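Local structure of autoinducer 2-binding protein LsrB (Clostridium saccharobutylicum DSM 13864, 6DSP) at residues 155-160 and 188-193; 305-310 and 327-332. The protein binds the quorum-sensing signal autoinducer-2 as a solute-binding receptor of the periplasmic binding protein type. All coordinates share one frame; numbering follows the deposited sequence.

Contact 1: residues 155-160 and 188-193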
loop_
_atom_site.group_PDB
_atom_site.type_symbol
_atom_site.label_atom_id
_atom_site.label_comp_id
_atom_site.label_asym_id
_atom_site.label_seq_id
_atom_site.Cartn_x
_atom_site.Cartn_y
_atom_site.Cartn_z
ATOM N N LYS A 155 10.112 16.428 -15.894
ATOM C CA LYS A 155 11.019 15.308 -15.702
ATOM C C LYS A 155 10.648 14.601 -14.405
ATOM O O LYS A 155 10.516 15.241 -13.353
ATOM C CB LYS A 155 12.459 15.815 -15.614
ATOM C CG LYS A 155 13.023 16.256 -16.963
ATOM C CD LYS A 155 14.499 16.626 -16.855
ATOM C CE LYS A 155 15.085 16.855 -18.231
ATOM N NZ LYS A 155 16.541 17.118 -18.211
ATOM N N TYR A 156 10.435 13.296 -14.480
ATOM C CA TYR A 156 9.960 12.591 -13.290
ATOM C C TYR A 156 10.483 11.160 -13.272
ATOM O O TYR A 156 11.017 10.643 -14.256
ATOM C CB TYR A 156 8.424 12.578 -13.230
ATOM C CG TYR A 156 7.833 11.605 -14.211
ATOM C CD1 TYR A 156 7.671 11.937 -15.570
ATOM C CD2 TYR A 156 7.449 10.340 -13.801
ATOM C CE1 TYR A 156 7.160 11.012 -16.454
ATOM C CE2 TYR A 156 6.936 9.423 -14.693
ATOM C CZ TYR A 156 6.814 9.744 -15.995
ATOM O OH TYR A 156 6.298 8.821 -16.862
ATOM N N CYS A 157 10.297 10.513 -12.124
ATOM C CA CYS A 157 10.462 9.059 -12.055
ATOM C C CYS A 157 9.689 8.549 -10.859
ATOM O O CYS A 157 9.146 9.325 -10.065
ATOM C CB CYS A 157 11.947 8.636 -11.956
ATOM S SG CYS A 157 12.772 8.970 -10.396
ATOM N N TRP A 158 9.660 7.218 -10.734
ATOM C CA TRP A 158 9.023 6.517 -9.625
ATOM C C TRP A 158 10.098 5.948 -8.695
ATOM O O TRP A 158 11.152 5.479 -9.156
ATOM C CB TRP A 158 8.164 5.346 -10.140
ATOM C CG TRP A 158 7.026 5.746 -11.020
ATOM C CD1 TRP A 158 7.096 6.145 -12.326
ATOM C CD2 TRP A 158 5.641 5.722 -10.676
ATOM N NE1 TRP A 158 5.825 6.403 -12.799
ATOM C CE2 TRP A 158 4.916 6.145 -11.809
ATOM C CE3 TRP A 158 4.940 5.378 -9.519
ATOM C CZ2 TRP A 158 3.525 6.270 -11.803
ATOM C CZ3 TRP A 158 3.570 5.488 -9.509
ATOM C CH2 TRP A 158 2.867 5.914 -10.643
ATOM N N HIS A 159 9.844 6.032 -7.389
ATOM C CA HIS A 159 10.721 5.487 -6.334
ATOM C C HIS A 159 9.819 4.707 -5.386
ATOM O O HIS A 159 8.971 5.292 -4.705
ATOM C CB HIS A 159 11.437 6.635 -5.600
ATOM C CG HIS A 159 12.241 6.194 -4.404
ATOM N ND1 HIS A 159 12.834 7.095 -3.540
ATOM C CD2 HIS A 159 12.512 4.956 -3.905
ATOM C CE1 HIS A 159 13.442 6.433 -2.564
ATOM N NE2 HIS A 159 13.258 5.138 -2.760
ATOM N N TYR A 160 9.972 3.384 -5.370
ATOM C CA TYR A 160 9.133 2.577 -4.475
ATOM C C TYR A 160 9.942 1.381 -3.976
ATOM O O TYR A 160 11.175 1.415 -3.951
ATOM C CB TYR A 160 7.758 2.305 -5.096
ATOM C CG TYR A 160 7.684 1.631 -6.444
ATOM C CD1 TYR A 160 7.868 2.346 -7.620
ATOM C CD2 TYR A 160 7.348 0.281 -6.534
ATOM C CE1 TYR A 160 7.690 1.729 -8.859
ATOM C CE2 TYR A 160 7.202 -0.331 -7.771
ATOM C CZ TYR A 160 7.373 0.406 -8.923
ATOM O OH TYR A 160 7.189 -0.164 -10.151
ATOM N N ASN A 188 9.993 10.454 -18.391
ATOM C CA ASN A 188 10.425 9.600 -17.293
ATOM C C ASN A 188 11.939 9.467 -17.411
ATOM O O ASN A 188 12.447 8.846 -18.354
ATOM C CB ASN A 188 9.727 8.244 -17.366
ATOM C CG ASN A 188 10.054 7.369 -16.173
ATOM O OD1 ASN A 188 11.133 7.475 -15.594
ATOM N ND2 ASN A 188 9.126 6.504 -15.789
ATOM N N VAL A 189 12.670 10.090 -16.482
ATOM C CA VAL A 189 14.129 10.117 -16.570
ATOM C C VAL A 189 14.786 8.843 -16.057
ATOM O O VAL A 189 16.020 8.720 -16.131
ATOM C CB VAL A 189 14.730 11.380 -15.913
ATOM C CG1 VAL A 189 14.210 12.613 -16.596
ATOM C CG2 VAL A 189 14.406 11.463 -14.411
ATOM N N ALA A 190 14.021 7.895 -15.509
ATOM C CA ALA A 190 14.585 6.645 -14.981
ATOM C C ALA A 190 13.514 5.570 -15.090
ATOM O O ALA A 190 12.911 5.158 -14.090
ATOM C CB ALA A 190 15.060 6.836 -13.538
ATOM N N PRO A 191 13.249 5.090 -16.305
ATOM C CA PRO A 191 12.123 4.154 -16.498
ATOM C C PRO A 191 12.268 2.819 -15.781
ATOM O O PRO A 191 11.252 2.148 -15.582
ATOM C CB PRO A 191 12.028 3.984 -18.017
ATOM C CG PRO A 191 13.250 4.581 -18.590
ATOM C CD PRO A 191 13.904 5.472 -17.568
ATOM N N ASP A 192 13.473 2.420 -15.366
ATOM C CA ASP A 192 13.607 1.191 -14.572
ATOM C C ASP A 192 12.974 1.338 -13.191
ATOM O O ASP A 192 12.699 0.324 -12.538
ATOM C CB ASP A 192 15.085 0.885 -14.326
ATOM C CG ASP A 192 15.791 0.265 -15.516
ATOM O OD1 ASP A 192 15.140 -0.073 -16.526
ATOM O OD2 ASP A 192 17.028 0.095 -15.405
ATOM N N ASN A 193 12.715 2.565 -12.747
ATOM C CA ASN A 193 12.288 2.911 -11.400
ATOM C C ASN A 193 13.442 2.764 -10.421
ATOM O O ASN A 193 14.391 2.013 -10.663
ATOM C CB ASN A 193 11.121 2.085 -10.871
ATOM C CG ASN A 193 9.972 2.001 -11.840
ATOM O OD1 ASN A 193 9.504 3.013 -12.373
ATOM N ND2 ASN A 193 9.462 0.791 -12.032
HETATM O O HOH W 1 10.334 5.563 -13.046
#

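Contact 2: residues 305-310 and 327-332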
loop_
_atom_site.group_PDB
_atom_site.type_symbol
_atom_site.label_atom_id
_atom_site.label_comp_id
_atom_site.label_asym_id
_atom_site.label_seq_id
_atom_site.Cartn_x
_atom_site.Cartn_y
_atom_site.Cartn_z
ATOM N N GLY A 305 -19.427 -0.867 8.700
ATOM C CA GLY A 305 -20.435 -0.670 7.691
ATOM C C GLY A 305 -20.546 -1.906 6.835
ATOM O O GLY A 305 -19.922 -2.939 7.100
ATOM N N THR A 306 -21.362 -1.789 5.799
ATOM C CA THR A 306 -21.651 -2.900 4.911
ATOM C C THR A 306 -20.671 -2.864 3.752
ATOM O O THR A 306 -20.470 -1.818 3.130
ATOM C CB THR A 306 -23.083 -2.773 4.395
ATOM O OG1 THR A 306 -23.974 -2.838 5.508
ATOM C CG2 THR A 306 -23.390 -3.892 3.441
ATOM N N VAL A 307 -20.054 -4.003 3.472
ATOM C CA VAL A 307 -19.112 -4.118 2.371
ATOM C C VAL A 307 -19.688 -5.064 1.332
ATOM O O VAL A 307 -20.504 -5.939 1.644
ATOM C CB VAL A 307 -17.714 -4.573 2.836
ATOM C CG1 VAL A 307 -17.223 -3.623 3.908
ATOM C CG2 VAL A 307 -17.741 -6.009 3.339
ATOM N N GLU A 308 -19.272 -4.871 0.081
ATOM C CA GLU A 308 -19.683 -5.732 -1.019
ATOM C C GLU A 308 -18.457 -6.457 -1.554
ATOM O O GLU A 308 -17.438 -5.822 -1.841
ATOM C CB GLU A 308 -20.363 -4.926 -2.136
ATOM C CG GLU A 308 -20.865 -5.824 -3.256
ATOM C CD GLU A 308 -21.371 -5.054 -4.446
ATOM O OE1 GLU A 308 -21.509 -3.820 -4.329
ATOM O OE2 GLU A 308 -21.622 -5.682 -5.503
ATOM N N VAL A 309 -18.552 -7.775 -1.700
ATOM C CA VAL A 309 -17.442 -8.536 -2.275
ATOM C C VAL A 309 -17.496 -8.418 -3.793
ATOM O O VAL A 309 -18.498 -8.775 -4.420
ATOM C CB VAL A 309 -17.477 -10.004 -1.837
ATOM C CG1 VAL A 309 -16.250 -10.767 -2.367
ATOM C CG2 VAL A 309 -17.536 -10.082 -0.314
ATOM N N MET A 310 -16.410 -7.929 -4.384
ATOM C CA MET A 310 -16.276 -7.671 -5.810
ATOM C C MET A 310 -15.464 -8.762 -6.484
ATOM O O MET A 310 -14.670 -9.449 -5.832
ATOM C CB MET A 310 -15.547 -6.338 -6.042
ATOM C CG MET A 310 -16.058 -5.213 -5.164
ATOM S SD MET A 310 -17.816 -4.918 -5.342
ATOM C CE MET A 310 -17.826 -4.389 -7.040
ATOM N N GLY A 327 -12.514 -13.112 -3.999
ATOM C CA GLY A 327 -12.933 -11.774 -4.364
ATOM C C GLY A 327 -12.261 -10.692 -3.545
ATOM O O GLY A 327 -11.362 -10.958 -2.736
ATOM N N VAL A 328 -12.730 -9.459 -3.751
ATOM C CA VAL A 328 -12.060 -8.257 -3.256
ATOM C C VAL A 328 -13.071 -7.350 -2.566
ATOM O O VAL A 328 -14.168 -7.111 -3.091
ATOM C CB VAL A 328 -11.413 -7.504 -4.446
ATOM C CG1 VAL A 328 -10.849 -6.141 -4.017
ATOM C CG2 VAL A 328 -10.365 -8.356 -5.144
ATOM N N VAL A 329 -12.681 -6.781 -1.426
ATOM C CA VAL A 329 -13.426 -5.700 -0.785
ATOM C C VAL A 329 -12.587 -4.441 -0.947
ATOM O O VAL A 329 -11.390 -4.453 -0.644
ATOM C CB VAL A 329 -13.668 -6.011 0.702
ATOM C CG1 VAL A 329 -14.210 -4.797 1.422
ATOM C CG2 VAL A 329 -14.614 -7.201 0.835
ATOM N N LEU A 330 -13.202 -3.367 -1.449
ATOM C CA LEU A 330 -12.526 -2.090 -1.682
ATOM C C LEU A 330 -12.861 -1.079 -0.589
ATOM O O LEU A 330 -14.035 -0.896 -0.241
ATOM C CB LEU A 330 -12.988 -1.518 -3.033
ATOM C CG LEU A 330 -12.441 -2.279 -4.250
ATOM C CD1 LEU A 330 -13.204 -1.940 -5.534
ATOM C CD2 LEU A 330 -10.940 -2.050 -4.411
ATOM N N LEU A 331 -11.849 -0.351 -0.107
ATOM C CA LEU A 331 -12.138 0.782 0.761
ATOM C C LEU A 331 -12.927 1.836 -0.013
ATOM O O LEU A 331 -12.629 2.102 -1.190
ATOM C CB LEU A 331 -10.837 1.421 1.223
ATOM C CG LEU A 331 -9.986 0.596 2.182
ATOM C CD1 LEU A 331 -8.854 1.479 2.665
ATOM C CD2 LEU A 331 -10.806 0.048 3.350
ATOM N N PRO A 332 -13.907 2.483 0.622
ATOM C CA PRO A 332 -14.712 3.483 -0.083
ATOM C C PRO A 332 -14.022 4.809 -0.328
ATOM O O PRO A 332 -14.513 5.594 -1.144
ATOM C CB PRO A 332 -15.920 3.678 0.847
ATOM C CG PRO A 332 -15.430 3.336 2.192
ATOM C CD PRO A 332 -14.441 2.196 1.964
HETATM O O HOH W 2 -16.059 -3.525 -2.013
#

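Contact 1: residues 155-160 and 188-193
Asn188 lies across the ring of Tyr156, its CA 4.0 Å from the ring centroid and over one face, while its CB meets Tyr156 OH. This is the tightly packed end of the contact. Here the segments pair in parallel at Tyr156 and Asn188, and the backbone N of Val189 gives Tyr156 O a hydrogen bond of 2.8 Å. With CG anti to its backbone N (chi1 -175°), Asn188 carries its amide forward, where OD1 accepts from Ala190 N two residues on, at 2.9 Å, an Asx turn, and ND2 lies near the edge of the Trp158 ring. On the strand's other face, Cys157 CB rests on Ala190 CB at 3.9 Å, and Val189 CG1 packs across the methylenes of Lys155, whose NZ reaches Asp216. Glu176 of helix 166-182 gathers Tyr156 OH, Trp158 NE1 and Asn188 ND2.

After Val189 direct backbone bonding gives way to water. The chain swings out in a type I turn, Ala190 to Asn193, with Pro191 and Asp192 exposed. A water joins the two segments, accepting from Trp158 N at 2.9 Å and from Asn188 ND2, with Ala190 O and Asn193 OD1 close to it. Asn193 returns alongside Trp158, OD1 3.5 Å from Trp158 CB. Its ND2 comes 3.1 Å from Tyr160 OH, poorly angled for a hydrogen bond; the hydroxyl bonds to Asn169 and the amide nitrogen to Tyr195 OH. Strand 155-160, helix 166-182 and the interrupted edge strand 187-195 form a beta-alpha-beta unit of the parallel sheet in one lobe of the periplasmic binding protein fold.

Contact 2: residues 305-310 and 327-332
Met310 and Val328 form an antiparallel hydrogen-bonded pair: Met310 N donates to Val328 O at 2.7 Å, and Val328 N returns a bond of 2.8 Å to Met310 O. Met310, with the most surface buried here, sets CB and CG against Val328 O, CB at 3.3 Å. Its chain then bends at chi2 (-57°) and chi3 (-65°), curling away so that CG remains the part nearest Leu330 CD1.

Val329 is next in buried surface. Its CG1 lies 3.8 Å from Val307 CB, the two side chains crossing at about a right angle, and its CG2 meets Val309 CG2 more loosely at 4.3 Å. Beyond Met310 and Val328 the strands splay, and a water bridges Glu308 O and Leu330 N. At the other end Gly327 CA sits 3.3 Å from Met310 O, with Val309 CG1 also close by; having no side chain, Gly327 lets the strands approach this closely.

Helix 273-288 covers the face carrying Val307 and Val329, Met279 touching both; Val328, on the other face, meets Asn312 and Val314. Strand 327-330 lies between 120-123 and 305-311 in the mixed sheet, and 298-301 flanks 305-311 on its far side.

The contacts follow one another along the chain, contact 1 closing at residue 193 well before contact 2 opens at 305. Their centres are 32 Å apart on opposite sides of the chain's centre, and their nearest atoms about 17 Å apart. They share no sheet: contact 1 belongs to the four-stranded parallel sheet, contact 2 to the eight-stranded mixed sheet, whose C-terminal strands join strands from the first part of the chain. The ligand sits between the two lobes, as in other periplasmic binding proteins, so each contact helps build one of the lobes enclosing it. The side chain of Tyr160 is about 7 Å from the bound autoinducer-2, that of Leu330 about 13 Å.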